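Local coordinates for protein arginine kinase (Anthopleura japonica, PDB 4RF6) that catalyses the reversible transfer of phosphate from ATP to L-arginine, giving phospho-L-arginine and ADP, in a monomer built of two tandem kinase repeats, at residues V644-A649 and K709-E714; E661-A666 and V700-N705. All blocks are in the same frame, centred on the assembly; numbering follows the deposited sequence.

Interaction 1: V644-A649 and K709-E714; sequences VKIPKA and KLLEIE
Glu714 spreads its carboxylate across the backbone where strand 638-645 gives way to helix 647-651. Lys648 N donates to the syn lone pair of Glu714 OE1 at 2.8 Å, and Ala649 N donates to Glu714 OE2 at 2.9 Å, nearly straight at 166°. Each oxygen thus takes one N-H from the first turn of the short helix, which holds the carboxylate against rotation; two such donors would probably favour its charged form. The acid is tucked close among carbon atoms as well: Ile646 CG2 lies 3.1 Å from Glu714 OE2, and Pro647 CD is 3.0 Å from Glu714 OE1. This joins the last turn of helix 696-714 to the end of an interior strand in the antiparallel sheet of the phosphagen kinase catalytic domain. A bend at chi2 (65°) turns the glutamate back toward these amides, while Ile646 CD1 rests against its CB and CG. Beside it, Ala649 CB meets Ile713 CG2 at 3.6 Å. Lys648, bent at chi3, carries CE to 3.3 Å from Ile713 O, its NZ 5.8 Å from Glu714 OE1. Farther out, Ile658 of helix 655-661 touches Leu710 and Ile713, and Ser650 OG bonds to Ile646 O and Pro647 O.

Interaction 2: E661-A666 and V700-N705; sequences EFHIQA and VQDMYN
Phe662 lays one ring face against Asn705, whose CB comes within 3.4 Å of Phe662 CE1; the ring and the amide plane are turned 67° apart. On the opposite face Glu661 CG stands 3.8 Å above the ring centre, so the phenyl group is sandwiched between its own neighbour in sequence and the helix. The apolar side-chain contact joins Ile664 CG2 to Met703 CE at 3.6 Å. The methionine starts out from its CA away from the strand, and bends at both chi2 and chi3 fold its methyl group back to reach the isoleucine. Polar links between the segments run through water. One water donates to Glu661 O at 2.9 Å and only weakly to Asp702 OD1, at 3.5 Å. Another lies within bonding distance of Phe662 O (2.9 Å) and Asp702 OD2 (3.2 Å), though with further acceptors nearby its two protons cannot serve all of them. Within the helix, Gln701 NE2 donates to Asn705 OD1 at 3.2 Å from above the carbonyl plane. Helix 696-714 covers the turn between helix 655-661 and edge strand 664-668; Ile686 of the adjacent strand 683-688 touches both Ile664 and Met703, and helix 598-616 flanks Val700 and Tyr704.

Overall arrangement
Helix 696-714 supplies one side of both contacts, interaction 2 from its N-terminal half and interaction 1 from its C-terminal end, with centres about 13 Å apart. In sequence, interaction 2 is nested within the loop closed by interaction 1. They meet where Lys709 CD packs 4.0 Å from Phe662 CE2, and both reach the same antiparallel sheet: Ile686, already in contact with interaction 2, also touches Val644 and Leu710 of interaction 1. Both lie in the second repeat, and neither lies at a known substrate or nucleotide site. The edge strand 664-668 nevertheless leads toward residues 670-679, which are not modelled; the matching loop of the first repeat includes Glu320, a substrate-binding residue inferred by similarity.

Interaction 1: V644-A649 and K709-E714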
loop_
_atom_site.group_PDB
_atom_site.type_symbol
_atom_site.label_atom_id
_atom_site.label_comp_id
_atom_site.label_asym_id
_atom_site.label_seq_id
_atom_site.Cartn_x
_atom_site.Cartn_y
_atom_site.Cartn_z
ATOM N N VAL A 644 -28.997 -15.625 -22.694
ATOM C CA VAL A 644 -29.876 -16.169 -23.726
ATOM C C VAL A 644 -31.362 -15.839 -23.496
ATOM O O VAL A 644 -31.836 -15.802 -22.353
ATOM C CB VAL A 644 -29.643 -17.693 -23.876
ATOM C CG1 VAL A 644 -30.164 -18.429 -22.672
ATOM C CG2 VAL A 644 -30.272 -18.221 -25.143
ATOM N N LYS A 645 -32.084 -15.575 -24.588
ATOM C CA LYS A 645 -33.500 -15.211 -24.517
ATOM C C LYS A 645 -34.377 -16.439 -24.674
ATOM O O LYS A 645 -34.519 -16.968 -25.775
ATOM C CB LYS A 645 -33.852 -14.210 -25.613
ATOM C CG LYS A 645 -33.008 -12.958 -25.616
ATOM C CD LYS A 645 -33.538 -11.993 -26.655
ATOM C CE LYS A 645 -32.669 -10.766 -26.759
ATOM N NZ LYS A 645 -33.338 -9.733 -27.591
ATOM N N ILE A 646 -34.974 -16.894 -23.579
ATOM C CA ILE A 646 -35.667 -18.178 -23.587
ATOM C C ILE A 646 -37.062 -18.134 -22.908
ATOM O O ILE A 646 -37.310 -18.841 -21.929
ATOM C CB ILE A 646 -34.737 -19.275 -22.966
ATOM C CG1 ILE A 646 -33.366 -19.280 -23.644
ATOM C CG2 ILE A 646 -35.296 -20.651 -23.140
ATOM C CD1 ILE A 646 -33.383 -19.821 -25.072
ATOM N N PRO A 647 -37.984 -17.294 -23.431
ATOM C CA PRO A 647 -39.327 -17.226 -22.834
ATOM C C PRO A 647 -40.114 -18.528 -22.985
ATOM O O PRO A 647 -40.731 -18.979 -22.015
ATOM C CB PRO A 647 -40.009 -16.111 -23.633
ATOM C CG PRO A 647 -38.888 -15.283 -24.168
ATOM C CD PRO A 647 -37.805 -16.267 -24.475
ATOM N N LYS A 648 -40.096 -19.113 -24.180
ATOM C CA LYS A 648 -40.795 -20.374 -24.426
ATOM C C LYS A 648 -40.312 -21.513 -23.512
ATOM O O LYS A 648 -41.108 -22.119 -22.794
ATOM C CB LYS A 648 -40.704 -20.781 -25.904
ATOM C CG LYS A 648 -41.283 -19.756 -26.874
ATOM C CD LYS A 648 -41.817 -20.406 -28.148
ATOM C CE LYS A 648 -40.741 -21.173 -28.901
ATOM N NZ LYS A 648 -41.289 -21.855 -30.112
ATOM N N ALA A 649 -39.015 -21.800 -23.516
ATOM C CA ALA A 649 -38.519 -22.933 -22.732
ATOM C C ALA A 649 -38.483 -22.695 -21.219
ATOM O O ALA A 649 -38.545 -23.651 -20.456
ATOM C CB ALA A 649 -37.177 -23.429 -23.248
ATOM N N LYS A 709 -30.455 -27.862 -25.879
ATOM C CA LYS A 709 -31.827 -28.321 -25.691
ATOM C C LYS A 709 -32.799 -27.172 -25.422
ATOM O O LYS A 709 -33.956 -27.221 -25.841
ATOM C CB LYS A 709 -31.893 -29.364 -24.575
ATOM C CG LYS A 709 -31.147 -30.644 -24.918
ATOM C CD LYS A 709 -31.593 -31.803 -24.050
ATOM C CE LYS A 709 -31.140 -33.125 -24.653
ATOM N NZ LYS A 709 -31.706 -34.302 -23.930
ATOM N N LEU A 710 -32.331 -26.145 -24.713
ATOM C CA LEU A 710 -33.143 -24.953 -24.487
ATOM C C LEU A 710 -33.401 -24.249 -25.815
ATOM O O LEU A 710 -34.489 -23.717 -26.046
ATOM C CB LEU A 710 -32.453 -24.000 -23.504
ATOM C CG LEU A 710 -32.187 -24.571 -22.108
ATOM C CD1 LEU A 710 -31.485 -23.550 -21.231
ATOM C CD2 LEU A 710 -33.487 -25.027 -21.466
ATOM N N LEU A 711 -32.401 -24.260 -26.693
ATOM C CA LEU A 711 -32.539 -23.645 -28.009
ATOM C C LEU A 711 -33.521 -24.404 -28.891
ATOM O O LEU A 711 -34.288 -23.798 -29.648
ATOM C CB LEU A 711 -31.188 -23.540 -28.713
ATOM C CG LEU A 711 -30.438 -22.235 -28.487
ATOM C CD1 LEU A 711 -29.317 -22.065 -29.498
ATOM C CD2 LEU A 711 -31.402 -21.073 -28.563
ATOM N N GLU A 712 -33.488 -25.730 -28.798
ATOM C CA GLU A 712 -34.355 -26.570 -29.621
ATOM C C GLU A 712 -35.835 -26.322 -29.324
ATOM O O GLU A 712 -36.683 -26.445 -30.207
ATOM C CB GLU A 712 -33.991 -28.051 -29.459
ATOM C CG GLU A 712 -32.850 -28.511 -30.373
ATOM C CD GLU A 712 -32.074 -29.703 -29.822
ATOM O OE1 GLU A 712 -32.355 -30.131 -28.682
ATOM O OE2 GLU A 712 -31.177 -30.205 -30.534
ATOM N N ILE A 713 -36.134 -25.966 -28.079
ATOM C CA ILE A 713 -37.497 -25.626 -27.678
ATOM C C ILE A 713 -37.851 -24.191 -28.088
ATOM O O ILE A 713 -38.953 -23.929 -28.582
ATOM C CB ILE A 713 -37.711 -25.843 -26.161
ATOM C CG1 ILE A 713 -37.590 -27.331 -25.817
ATOM C CG2 ILE A 713 -39.064 -25.298 -25.718
ATOM C CD1 ILE A 713 -37.706 -27.648 -24.329
ATOM N N GLU A 714 -36.911 -23.266 -27.914
ATOM C CA GLU A 714 -37.154 -21.876 -28.299
ATOM C C GLU A 714 -37.279 -21.708 -29.818
ATOM O O GLU A 714 -37.783 -20.688 -30.297
ATOM C CB GLU A 714 -36.049 -20.963 -27.760
ATOM C CG GLU A 714 -36.513 -19.546 -27.454
ATOM C CD GLU A 714 -37.518 -19.499 -26.318
ATOM O OE1 GLU A 714 -38.386 -18.603 -26.332
ATOM O OE2 GLU A 714 -37.439 -20.356 -25.411
#

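Interaction 2: E661-A666 and V700-N705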
loop_
_atom_site.group_PDB
_atom_site.type_symbol
_atom_site.label_atom_id
_atom_site.label_comp_id
_atom_site.label_asym_id
_atom_site.label_seq_id
_atom_site.Cartn_x
_atom_site.Cartn_y
_atom_site.Cartn_z
ATOM N N GLU A 661 -30.574 -32.181 -15.219
ATOM C CA GLU A 661 -29.696 -33.164 -15.848
ATOM C C GLU A 661 -28.308 -32.572 -16.102
ATOM O O GLU A 661 -27.285 -33.228 -15.868
ATOM C CB GLU A 661 -30.289 -33.687 -17.161
ATOM C CG GLU A 661 -29.282 -34.476 -17.990
ATOM C CD GLU A 661 -29.913 -35.319 -19.087
ATOM O OE1 GLU A 661 -31.056 -35.023 -19.501
ATOM O OE2 GLU A 661 -29.251 -36.283 -19.534
ATOM N N PHE A 662 -28.273 -31.326 -16.566
ATOM C CA PHE A 662 -27.010 -30.719 -16.980
ATOM C C PHE A 662 -26.385 -29.786 -15.947
ATOM O O PHE A 662 -25.384 -29.116 -16.227
ATOM C CB PHE A 662 -27.176 -30.037 -18.341
ATOM C CG PHE A 662 -27.479 -31.000 -19.444
ATOM C CD1 PHE A 662 -26.487 -31.845 -19.923
ATOM C CD2 PHE A 662 -28.758 -31.100 -19.974
ATOM C CE1 PHE A 662 -26.758 -32.755 -20.929
ATOM C CE2 PHE A 662 -29.035 -32.009 -20.981
ATOM C CZ PHE A 662 -28.030 -32.837 -21.455
ATOM N N HIS A 663 -26.972 -29.771 -14.753
ATOM C CA HIS A 663 -26.427 -29.041 -13.613
ATOM C C HIS A 663 -26.197 -27.568 -13.923
ATOM O O HIS A 663 -25.167 -26.996 -13.555
ATOM C CB HIS A 663 -25.135 -29.706 -13.119
ATOM C CG HIS A 663 -25.235 -31.195 -13.004
ATOM N ND1 HIS A 663 -26.264 -31.818 -12.331
ATOM C CD2 HIS A 663 -24.442 -32.183 -13.482
ATOM C CE1 HIS A 663 -26.103 -33.128 -12.403
ATOM N NE2 HIS A 663 -25.004 -33.375 -13.095
ATOM N N ILE A 664 -27.166 -26.968 -14.612
ATOM C CA ILE A 664 -27.147 -25.543 -14.909
ATOM C C ILE A 664 -28.343 -24.858 -14.247
ATOM O O ILE A 664 -29.299 -25.524 -13.833
ATOM C CB ILE A 664 -27.130 -25.279 -16.428
ATOM C CG1 ILE A 664 -28.309 -25.970 -17.121
ATOM C CG2 ILE A 664 -25.821 -25.774 -17.040
ATOM C CD1 ILE A 664 -28.339 -25.748 -18.632
ATOM N N GLN A 665 -28.273 -23.534 -14.125
ATOM C CA GLN A 665 -29.336 -22.754 -13.503
ATOM C C GLN A 665 -29.508 -21.472 -14.305
ATOM O O GLN A 665 -28.539 -20.930 -14.844
ATOM C CB GLN A 665 -28.980 -22.421 -12.051
ATOM C CG GLN A 665 -27.716 -21.579 -11.923
ATOM C CD GLN A 665 -27.310 -21.329 -10.486
ATOM O OE1 GLN A 665 -28.123 -21.447 -9.565
ATOM N NE2 GLN A 665 -26.040 -20.977 -10.285
ATOM N N ALA A 666 -30.739 -20.984 -14.400
ATOM C CA ALA A 666 -30.996 -19.788 -15.189
ATOM C C ALA A 666 -31.431 -18.649 -14.287
ATOM O O ALA A 666 -32.315 -18.827 -13.448
ATOM C CB ALA A 666 -32.050 -20.062 -16.246
ATOM N N VAL A 700 -18.097 -27.341 -19.450
ATOM C CA VAL A 700 -18.371 -26.636 -20.702
ATOM C C VAL A 700 -19.250 -27.484 -21.618
ATOM O O VAL A 700 -20.169 -26.975 -22.268
ATOM C CB VAL A 700 -17.065 -26.255 -21.424
ATOM C CG1 VAL A 700 -17.356 -25.647 -22.778
ATOM C CG2 VAL A 700 -16.249 -25.283 -20.570
ATOM N N GLN A 701 -18.973 -28.783 -21.670
ATOM C CA GLN A 701 -19.789 -29.673 -22.495
ATOM C C GLN A 701 -21.227 -29.717 -21.974
ATOM O O GLN A 701 -22.176 -29.682 -22.760
ATOM C CB GLN A 701 -19.195 -31.084 -22.534
ATOM C CG GLN A 701 -19.920 -32.016 -23.495
ATOM C CD GLN A 701 -19.685 -31.659 -24.957
ATOM O OE1 GLN A 701 -18.584 -31.847 -25.481
ATOM N NE2 GLN A 701 -20.720 -31.148 -25.627
ATOM N N ASP A 702 -21.378 -29.800 -20.650
ATOM C CA ASP A 702 -22.695 -29.765 -20.011
ATOM C C ASP A 702 -23.456 -28.493 -20.358
ATOM O O ASP A 702 -24.663 -28.523 -20.632
ATOM C CB ASP A 702 -22.549 -29.838 -18.494
ATOM C CG ASP A 702 -22.298 -31.241 -17.995
ATOM O OD1 ASP A 702 -22.508 -32.188 -18.778
ATOM O OD2 ASP A 702 -21.907 -31.389 -16.816
ATOM N N MET A 703 -22.753 -27.367 -20.324
ATOM C CA MET A 703 -23.380 -26.082 -20.631
ATOM C C MET A 703 -23.840 -26.060 -22.078
ATOM O O MET A 703 -24.942 -25.598 -22.386
ATOM C CB MET A 703 -22.417 -24.922 -20.370
ATOM C CG MET A 703 -22.974 -23.564 -20.771
ATOM S SD MET A 703 -24.444 -23.117 -19.824
ATOM C CE MET A 703 -23.725 -23.050 -18.182
ATOM N N TYR A 704 -22.995 -26.568 -22.967
ATOM C CA TYR A 704 -23.338 -26.625 -24.378
ATOM C C TYR A 704 -24.563 -27.500 -24.589
ATOM O O TYR A 704 -25.482 -27.120 -25.307
ATOM C CB TYR A 704 -22.174 -27.181 -25.205
ATOM C CG TYR A 704 -22.517 -27.301 -26.674
ATOM C CD1 TYR A 704 -22.382 -26.213 -27.520
ATOM C CD2 TYR A 704 -23.000 -28.494 -27.206
ATOM C CE1 TYR A 704 -22.696 -26.306 -28.850
ATOM C CE2 TYR A 704 -23.329 -28.597 -28.546
ATOM C CZ TYR A 704 -23.170 -27.495 -29.361
ATOM O OH TYR A 704 -23.487 -27.560 -30.696
ATOM N N ASN A 705 -24.561 -28.678 -23.969
ATOM C CA ASN A 705 -25.635 -29.639 -24.162
ATOM C C ASN A 705 -26.971 -29.102 -23.654
ATOM O O ASN A 705 -28.003 -29.228 -24.324
ATOM C CB ASN A 705 -25.291 -30.969 -23.478
ATOM C CG ASN A 705 -24.168 -31.714 -24.174
ATOM O OD1 ASN A 705 -23.865 -31.442 -25.334
ATOM N ND2 ASN A 705 -23.543 -32.662 -23.468
HETATM O O HOH W 1 -24.784 -34.080 -16.991
HETATM O O HOH W 2 -22.659 -28.582 -15.449
#